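Long-range contact in Di-haem cytochrome c peroxidase family protein (Burkholderia thailandensis E264, PDB 6NX0), which carries two c-type hemes and probably reduces peroxide with electrons delivered through them: residues 265-273 with 453-461. Numbering follows the deposited sequence.
Sequences MAPFSSRYD and FLRTLTDAR
Asp459 OD1 is gripped twice by a single residue, Ser269. The backbone N of Ser269 reaches Asp459 OD1 at 2.8 Å, nearly in line with the C-O bond, while the Ser269 hydroxyl donates at 2.7 Å from OG to the anti lone pair of the same oxygen. Ser269 OG sits between its own N and carbonyl carbon, where it can also accept from Ala460 N (3.0 Å, N-H...O 159°). The other carboxylate oxygen, Asp459 OD2, is bonded to Tyr165, which should hold the carboxylate's rotation.

Next along the chain, Ser270 and Asp273 form a capping box at the start of helix 271-276: Asp273 N donates to Ser270 OG, and Ser270 N donates back to Asp273 OD2, which also takes the Ser270 hydroxyl. Ser270 CB packs against the carbonyl oxygens of both Thr456 and Thr458. The turn leaving helix 444-455 thus meets the first turn of another helix: Tyr272 N donates to Thr456 O at 2.9 Å, tilted 31° from the carbonyl plane. This joins the peroxidase-family region to the C-terminal cytochrome c region, close to the second heme c, about 7 Å from the Phe453 side chain.

The tyrosine's CG stands anti to its backbone N (chi1 173°), which turns the ring toward Phe453 and sets Tyr272 CD1 at that ring's edge, 3.8 Å from Phe453 CE1. Leu457 CD2 lies beside Tyr272 CB and CG. Beyond them, Tyr272 OH bonds to Ser317. On the exposed flank, the Arg271 side chain, salt-bridged to Glu286, crosses that of Thr456, NH1 against CG2, and a water links Arg271 N to Thr458 O.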
ATOM      1  N   MET A 265     -14.831   4.758  -3.008  1.00 13.95           N
ATOM      2  CA  MET A 265     -13.491   4.200  -2.872  1.00 13.42           C
ATOM      3  C   MET A 265     -13.133   3.883  -1.421  1.00 13.07           C
ATOM      4  O   MET A 265     -11.961   3.599  -1.132  1.00 12.98           O
ATOM      5  CB  MET A 265     -12.478   5.167  -3.509  1.00 15.07           C
ATOM      6  CG  MET A 265     -12.703   5.365  -5.017  1.00 14.62           C
ATOM      7  SD  MET A 265     -12.704   3.808  -5.947  1.00 16.05           S
ATOM      8  CE  MET A 265     -10.957   3.571  -6.138  1.00 17.11           C
ATOM      9  N   ALA A 266     -14.128   3.886  -0.524  1.00 14.60           N
ATOM     10  CA  ALA A 266     -13.969   3.458   0.871  1.00 15.01           C
ATOM     11  C   ALA A 266     -15.291   2.840   1.331  1.00 15.25           C
ATOM     12  O   ALA A 266     -16.035   3.426   2.130  1.00 16.09           O
ATOM     13  CB  ALA A 266     -13.556   4.639   1.754  1.00 17.32           C
ATOM     14  N   PRO A 267     -15.605   1.625   0.852  1.00 14.57           N
ATOM     15  CA  PRO A 267     -16.966   1.085   1.046  0.53 13.74           C
ATOM     16  C   PRO A 267     -17.280   0.607   2.455  1.00 12.54           C
ATOM     17  O   PRO A 267     -18.444   0.709   2.877  1.00 16.95           O
ATOM     18  CB  PRO A 267     -17.031  -0.083   0.048  0.53 15.95           C
ATOM     19  CG  PRO A 267     -15.858   0.095  -0.895  0.53 14.27           C
ATOM     20  CD  PRO A 267     -14.819   0.826  -0.112  0.53 15.96           C
ATOM     21  N   PHE A 268     -16.316   0.031   3.180  1.00 12.05           N
ATOM     22  CA  PHE A 268     -16.561  -0.535   4.510  1.00 13.38           C
ATOM     23  C   PHE A 268     -17.748  -1.504   4.486  1.00 13.91           C
ATOM     24  O   PHE A 268     -18.717  -1.362   5.235  1.00 15.36           O
ATOM     25  CB  PHE A 268     -16.782   0.581   5.540  1.00 15.77           C
ATOM     26  CG  PHE A 268     -15.572   1.456   5.766  1.00 14.91           C
ATOM     27  CD1 PHE A 268     -14.474   0.989   6.479  1.00 13.97           C
ATOM     28  CD2 PHE A 268     -15.548   2.755   5.287  1.00 15.56           C
ATOM     29  CE1 PHE A 268     -13.370   1.793   6.689  1.00 13.37           C
ATOM     30  CE2 PHE A 268     -14.442   3.562   5.496  1.00 13.26           C
ATOM     31  CZ  PHE A 268     -13.359   3.070   6.210  1.00 14.09           C
ATOM     32  N   SER A 269     -17.647  -2.504   3.603  1.00 12.69           N
ATOM     33  CA  SER A 269     -18.745  -3.438   3.356  1.00 12.31           C
ATOM     34  C   SER A 269     -18.358  -4.878   3.673  1.00 14.47           C
ATOM     35  O   SER A 269     -19.014  -5.804   3.192  1.00 16.95           O
ATOM     36  CB  SER A 269     -19.219  -3.333   1.909  1.00 16.44           C
ATOM     37  OG  SER A 269     -18.236  -3.826   1.016  1.00 15.07           O
ATOM     38  N   SER A 270     -17.348  -5.089   4.504  1.00 12.94           N
ATOM     39  CA  SER A 270     -16.881  -6.434   4.797  1.00 13.96           C
ATOM     40  C   SER A 270     -17.696  -7.048   5.930  1.00 18.07           C
ATOM     41  O   SER A 270     -18.444  -6.363   6.634  1.00 14.64           O
ATOM     42  CB  SER A 270     -15.405  -6.424   5.170  1.00 13.11           C
ATOM     43  OG  SER A 270     -15.216  -5.839   6.450  1.00 15.02           O
ATOM     44  N   ARG A 271     -17.507  -8.356   6.125  1.00 14.32           N
ATOM     45  CA  ARG A 271     -18.136  -9.018   7.271  1.00 13.08           C
ATOM     46  C   ARG A 271     -17.560  -8.507   8.588  1.00 15.82           C
ATOM     47  O   ARG A 271     -18.294  -8.407   9.576  1.00 16.51           O
ATOM     48  CB  ARG A 271     -18.016 -10.538   7.145  1.00 12.77           C
ATOM     49  CG  ARG A 271     -19.004 -11.086   6.105  1.00 14.98           C
ATOM     50  CD  ARG A 271     -18.989 -12.625   5.973  1.00 17.01           C
ATOM     51  NE  ARG A 271     -19.088 -13.291   7.273  1.00 18.46           N
ATOM     52  CZ  ARG A 271     -18.077 -13.876   7.918  1.00 16.14           C
ATOM     53  NH1 ARG A 271     -16.857 -13.952   7.396  1.00 17.82           N
ATOM     54  NH2 ARG A 271     -18.298 -14.414   9.103  1.00 17.27           N
ATOM     55  N   TYR A 272     -16.276  -8.124   8.618  1.00 13.61           N
ATOM     56  CA  TYR A 272     -15.752  -7.464   9.805  1.00 16.17           C
ATOM     57  C   TYR A 272     -16.506  -6.163  10.084  1.00 14.17           C
ATOM     58  O   TYR A 272     -16.817  -5.858  11.247  1.00 16.69           O
ATOM     59  CB  TYR A 272     -14.248  -7.221   9.648  1.00 14.31           C
ATOM     60  CG  TYR A 272     -13.678  -6.400  10.779  1.00 14.25           C
ATOM     61  CD1 TYR A 272     -13.329  -7.000  11.977  1.00 17.36           C
ATOM     62  CD2 TYR A 272     -13.499  -5.028  10.645  1.00 15.06           C
ATOM     63  CE1 TYR A 272     -12.797  -6.245  13.029  1.00 19.38           C
ATOM     64  CE2 TYR A 272     -12.990  -4.264  11.687  1.00 15.51           C
ATOM     65  CZ  TYR A 272     -12.639  -4.886  12.875  1.00 16.98           C
ATOM     66  OH  TYR A 272     -12.119  -4.153  13.927  1.00 21.29           O
ATOM     67  N   ASP A 273     -16.815  -5.387   9.038  1.00 16.71           N
ATOM     68  CA  ASP A 273     -17.570  -4.144   9.228  1.00 14.03           C
ATOM     69  C   ASP A 273     -18.984  -4.424   9.729  1.00 19.72           C
ATOM     70  O   ASP A 273     -19.526  -3.662  10.535  1.00 21.25           O
ATOM     71  CB  ASP A 273     -17.606  -3.341   7.933  1.00 16.20           C
ATOM     72  CG  ASP A 273     -16.234  -2.876   7.513  1.00 16.57           C
ATOM     73  OD1 ASP A 273     -15.541  -2.252   8.360  1.00 18.76           O
ATOM     74  OD2 ASP A 273     -15.842  -3.162   6.360  1.00 15.57           O
ATOM     75  N   PHE A 453      -9.469 -14.796  10.221  1.00 11.86           N
ATOM     76  CA  PHE A 453      -9.850 -13.438  10.549  1.00 11.15           C
ATOM     77  C   PHE A 453      -9.569 -12.479   9.393  1.00 10.12           C
ATOM     78  O   PHE A 453     -10.403 -11.638   9.072  1.00 12.09           O
ATOM     79  CB  PHE A 453      -9.129 -12.988  11.814  1.00 12.75           C
ATOM     80  CG  PHE A 453      -9.292 -11.546  12.069  1.00 11.39           C
ATOM     81  CD1 PHE A 453     -10.534 -11.017  12.344  1.00 12.60           C
ATOM     82  CD2 PHE A 453      -8.199 -10.684  11.991  1.00 13.22           C
ATOM     83  CE1 PHE A 453     -10.696  -9.656  12.535  1.00 13.54           C
ATOM     84  CE2 PHE A 453      -8.351  -9.327  12.185  1.00 11.55           C
ATOM     85  CZ  PHE A 453      -9.591  -8.804  12.450  1.00 15.35           C
ATOM     86  N   LEU A 454      -8.398 -12.582   8.754  1.00 12.29           N
ATOM     87  CA  LEU A 454      -8.098 -11.647   7.665  1.00 11.56           C
ATOM     88  C   LEU A 454      -9.101 -11.767   6.530  1.00 10.22           C
ATOM     89  O   LEU A 454      -9.369 -10.790   5.825  1.00  9.10           O
ATOM     90  CB  LEU A 454      -6.682 -11.876   7.152  1.00  9.76           C
ATOM     91  CG  LEU A 454      -5.588 -11.516   8.175  1.00 11.79           C
ATOM     92  CD1 LEU A 454      -4.206 -11.839   7.586  1.00 14.23           C
ATOM     93  CD2 LEU A 454      -5.701 -10.049   8.606  1.00 14.86           C
ATOM     94  N   ARG A 455      -9.661 -12.956   6.331  1.00 11.69           N
ATOM     95  CA  ARG A 455     -10.646 -13.122   5.272  1.00 10.91           C
ATOM     96  C   ARG A 455     -11.953 -12.382   5.567  1.00 11.46           C
ATOM     97  O   ARG A 455     -12.719 -12.109   4.638  1.00 12.90           O
ATOM     98  CB  ARG A 455     -10.877 -14.625   5.056  1.00  9.71           C
ATOM     99  CG  ARG A 455      -9.684 -15.361   4.483  1.00 11.48           C
ATOM    100  CD  ARG A 455      -9.805 -16.901   4.674  1.00 13.99           C
ATOM    101  NE  ARG A 455     -11.014 -17.427   4.029  1.00 15.53           N
ATOM    102  CZ  ARG A 455     -11.105 -17.756   2.741  1.00 15.67           C
ATOM    103  NH1 ARG A 455     -10.059 -17.629   1.940  1.00 11.12           N
ATOM    104  NH2 ARG A 455     -12.268 -18.209   2.260  1.00 16.68           N
ATOM    105  N   THR A 456     -12.219 -12.002   6.822  1.00  9.88           N
ATOM    106  CA  THR A 456     -13.400 -11.194   7.123  1.00 10.55           C
ATOM    107  C   THR A 456     -13.267  -9.742   6.674  1.00 11.30           C
ATOM    108  O   THR A 456     -14.251  -8.992   6.728  1.00 12.95           O
ATOM    109  CB  THR A 456     -13.735 -11.203   8.630  1.00 12.08           C
ATOM    110  OG1 THR A 456     -12.831 -10.354   9.372  1.00 12.53           O
ATOM    111  CG2 THR A 456     -13.756 -12.626   9.201  1.00 12.16           C
ATOM    112  N   LEU A 457     -12.079  -9.324   6.242  1.00 12.75           N
ATOM    113  CA  LEU A 457     -11.847  -7.939   5.858  1.00 12.05           C
ATOM    114  C   LEU A 457     -12.074  -7.693   4.367  1.00 11.88           C
ATOM    115  O   LEU A 457     -11.765  -6.610   3.867  1.00 11.71           O
ATOM    116  CB  LEU A 457     -10.420  -7.525   6.228  1.00 11.20           C
ATOM    117  CG  LEU A 457      -9.939  -7.897   7.625  1.00 11.25           C
ATOM    118  CD1 LEU A 457      -8.544  -7.352   7.877  1.00 13.32           C
ATOM    119  CD2 LEU A 457     -10.909  -7.380   8.672  1.00 12.56           C
ATOM    120  N   THR A 458     -12.596  -8.670   3.648  1.00 10.94           N
ATOM    121  CA  THR A 458     -12.886  -8.506   2.230  1.00 10.69           C
ATOM    122  C   THR A 458     -14.225  -7.805   2.020  1.00 13.19           C
ATOM    123  O   THR A 458     -15.250  -8.218   2.573  1.00 11.99           O
ATOM    124  CB  THR A 458     -12.899  -9.879   1.575  1.00 10.76           C
ATOM    125  OG1 THR A 458     -11.637 -10.513   1.802  1.00 10.88           O
ATOM    126  CG2 THR A 458     -13.179  -9.782   0.101  1.00 11.82           C
ATOM    127  N   ASP A 459     -14.213  -6.746   1.215  1.00 10.69           N
ATOM    128  CA  ASP A 459     -15.439  -6.045   0.882  1.00 10.94           C
ATOM    129  C   ASP A 459     -16.382  -6.976   0.130  1.00 12.70           C
ATOM    130  O   ASP A 459     -15.960  -7.914  -0.555  1.00 12.44           O
ATOM    131  CB  ASP A 459     -15.109  -4.774   0.097  1.00 12.59           C
ATOM    132  CG  ASP A 459     -14.812  -3.622   1.005  1.00 16.67           C
ATOM    133  OD1 ASP A 459     -15.751  -3.135   1.665  1.00 16.79           O
ATOM    134  OD2 ASP A 459     -13.651  -3.202   1.096  1.00 12.87           O
ATOM    135  N   ALA A 460     -17.688  -6.725   0.300  1.00 14.82           N
ATOM    136  CA  ALA A 460     -18.708  -7.675  -0.132  1.00 15.88           C
ATOM    137  C   ALA A 460     -18.612  -8.016  -1.616  1.00 14.56           C
ATOM    138  O   ALA A 460     -18.858  -9.172  -2.004  1.00 16.68           O
ATOM    139  CB  ALA A 460     -20.090  -7.109   0.180  1.00 19.44           C
ATOM    140  N   ARG A 461     -18.304  -7.022  -2.457  1.00 14.74           N
ATOM    141  CA  ARG A 461     -18.209  -7.206  -3.907  1.00 16.47           C
ATOM    142  C   ARG A 461     -17.210  -8.287  -4.295  1.00 15.69           C
ATOM    143  O   ARG A 461     -17.316  -8.864  -5.386  1.00 17.10           O
ATOM    144  CB  ARG A 461     -17.807  -5.872  -4.575  1.00 15.71           C
ATOM    145  CG  ARG A 461     -17.608  -5.927  -6.083  1.00 25.13           C
ATOM    146  CD  ARG A 461     -17.353  -4.525  -6.613  1.00 22.70           C
ATOM    147  NE  ARG A 461     -17.054  -4.487  -8.043  1.00 22.28           N
ATOM    148  CZ  ARG A 461     -16.674  -3.391  -8.697  1.00 28.58           C
ATOM    149  NH1 ARG A 461     -16.521  -2.244  -8.048  1.00 33.41           N
ATOM    150  NH2 ARG A 461     -16.435  -3.445 -10.003  1.00 29.75           N
TER
HETATM  151  O   HOH W   1     -18.387  -4.092  -1.781  1.00 21.24           O
HETATM  152  O   HOH W   2     -16.521 -10.049   3.965  1.00 15.06           O
HETATM  153  O   HOH W   3     -15.544 -12.543   4.570  1.00 16.01           O